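Local coordinates for protein tyrosine--tRNA ligase (Aeropyrum pernix, PDB 2CYA) that probably attaches tyrosine to its cognate tRNA in two steps, first activating the amino acid with ATP and then passing it to the acceptor end, at residues E73-A78 with F114-E119. Numbering follows the deposited sequence.
Sequences EATWHA and FVDAEE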
# COMPACT_ATOMS: atom_id res chain seq x y z
N GLU A 73 -5.61 8.74 -15.59
CA GLU A 73 -4.28 9.34 -15.71
C GLU A 73 -3.60 8.82 -14.46
O GLU A 73 -3.77 9.38 -13.38
CB GLU A 73 -4.41 10.87 -15.73
CG GLU A 73 -5.25 11.30 -16.93
CD GLU A 73 -5.67 12.74 -16.94
OE1 GLU A 73 -5.70 13.37 -15.86
OE2 GLU A 73 -6.00 13.25 -18.05
N ALA A 74 -2.85 7.72 -14.61
CA ALA A 74 -2.18 7.04 -13.50
C ALA A 74 -0.95 7.77 -13.00
O ALA A 74 0.17 7.26 -13.09
CB ALA A 74 -1.81 5.63 -13.93
N THR A 75 -1.18 8.97 -12.47
CA THR A 75 -0.09 9.81 -12.00
C THR A 75 0.71 9.23 -10.85
O THR A 75 1.93 9.35 -10.84
CB THR A 75 -0.60 11.21 -11.60
OG1 THR A 75 -1.50 11.09 -10.50
CG2 THR A 75 -1.33 11.87 -12.79
N TRP A 76 0.04 8.59 -9.89
CA TRP A 76 0.75 8.01 -8.76
C TRP A 76 1.60 6.83 -9.23
O TRP A 76 2.70 6.59 -8.72
CB TRP A 76 -0.25 7.59 -7.67
CG TRP A 76 -0.73 8.77 -6.86
CD1 TRP A 76 -1.07 10.00 -7.33
CD2 TRP A 76 -0.90 8.82 -5.44
NE1 TRP A 76 -1.45 10.82 -6.29
CE2 TRP A 76 -1.35 10.12 -5.12
CE3 TRP A 76 -0.72 7.90 -4.40
CZ2 TRP A 76 -1.62 10.53 -3.81
CZ3 TRP A 76 -0.99 8.30 -3.09
CH2 TRP A 76 -1.43 9.60 -2.81
N HIS A 77 1.12 6.10 -10.22
CA HIS A 77 1.87 4.98 -10.75
C HIS A 77 3.14 5.50 -11.42
O HIS A 77 4.20 4.91 -11.28
CB HIS A 77 1.02 4.22 -11.78
CG HIS A 77 -0.26 3.69 -11.23
ND1 HIS A 77 -0.43 2.36 -10.88
CD2 HIS A 77 -1.43 4.30 -10.95
CE1 HIS A 77 -1.66 2.18 -10.42
NE2 HIS A 77 -2.29 3.35 -10.45
N ALA A 78 3.02 6.61 -12.15
CA ALA A 78 4.17 7.20 -12.85
C ALA A 78 5.18 7.64 -11.80
O ALA A 78 6.40 7.49 -11.97
CB ALA A 78 3.73 8.40 -13.69
N PHE A 114 -12.18 11.53 -18.02
CA PHE A 114 -10.77 11.54 -17.64
C PHE A 114 -10.71 11.66 -16.13
O PHE A 114 -11.36 12.52 -15.54
CB PHE A 114 -10.03 12.71 -18.31
CG PHE A 114 -9.77 12.48 -19.77
CD1 PHE A 114 -10.72 12.82 -20.73
CD2 PHE A 114 -8.57 11.90 -20.19
CE1 PHE A 114 -10.49 12.58 -22.09
CE2 PHE A 114 -8.32 11.66 -21.55
CZ PHE A 114 -9.28 12.00 -22.49
N VAL A 115 -9.93 10.78 -15.51
CA VAL A 115 -9.78 10.71 -14.06
C VAL A 115 -8.32 10.73 -13.67
O VAL A 115 -7.52 9.94 -14.18
CB VAL A 115 -10.38 9.39 -13.52
CG1 VAL A 115 -10.49 9.41 -12.00
CG2 VAL A 115 -11.71 9.13 -14.15
N ASP A 116 -7.96 11.65 -12.78
CA ASP A 116 -6.59 11.73 -12.26
C ASP A 116 -6.53 10.75 -11.08
O ASP A 116 -7.44 10.71 -10.25
CB ASP A 116 -6.30 13.16 -11.76
CG ASP A 116 -4.86 13.34 -11.29
OD1 ASP A 116 -4.38 12.55 -10.44
OD2 ASP A 116 -4.19 14.27 -11.79
N ALA A 117 -5.48 9.93 -11.00
CA ALA A 117 -5.36 8.97 -9.90
C ALA A 117 -5.57 9.64 -8.52
O ALA A 117 -5.96 8.98 -7.55
CB ALA A 117 -4.00 8.31 -9.95
N GLU A 118 -5.31 10.94 -8.44
CA GLU A 118 -5.47 11.67 -7.19
C GLU A 118 -6.88 11.56 -6.62
O GLU A 118 -7.06 11.56 -5.40
CB GLU A 118 -5.13 13.15 -7.38
CG GLU A 118 -4.92 13.88 -6.08
CD GLU A 118 -3.50 14.39 -5.92
OE1 GLU A 118 -2.54 13.63 -6.21
OE2 GLU A 118 -3.35 15.55 -5.50
N GLU A 119 -7.88 11.48 -7.49
CA GLU A 119 -9.25 11.37 -7.04
C GLU A 119 -9.46 10.03 -6.36
O GLU A 119 -10.21 9.92 -5.41
CB GLU A 119 -10.24 11.51 -8.21
CG GLU A 119 -10.01 12.75 -9.06
CD GLU A 119 -10.99 12.85 -10.24
OE1 GLU A 119 -10.63 13.48 -11.25
OE2 GLU A 119 -12.12 12.30 -10.13
O HOH W 1 -3.73 14.37 -14.52
O HOH W 2 -2.22 13.99 -9.57
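Glu73 and Asp116 pair at the ends of neighbouring parallel strands in the nucleotide-binding (Rossmann-type) fold of a class I synthetase, where both segments turn from strand into helix. Glu73 N donates to Val115 O (2.7 Å), and Glu73 O accepts from Ala117 N and Thr75 N, which arrive from opposite faces of its plane. Along the Glu73 side chain, CB and CG pass Val115 O, OE1 reaches water 1, which also donates to Asp116 OD2 and so bridges two like charges, and OE2 lies 3.6 Å from Phe114 CD2 while forming a salt bridge with Arg99. Aspartate suits the N-cap: with CG anti to the backbone N (chi1 -176°), OD1 accepts from Glu118 N at 2.7 Å. Ala117, with only a methyl group, fits against the inverse gamma turn centred on Ala74, its CB 3.8 Å from Thr75 OG1. Trp76 combines a broad apolar surface, packed on Met168 and on Ile131 of the second subunit, with one N-H, and its NE1 donates to Glu118 OE1 at 3.0 Å. A phenylalanine in its place would probably leave the Glu118 carboxylate without this donor and freer to turn. The indole plane stands perpendicular to that carboxylate, and the N-H meets the anti side of OE1 nearly straight, at 169°.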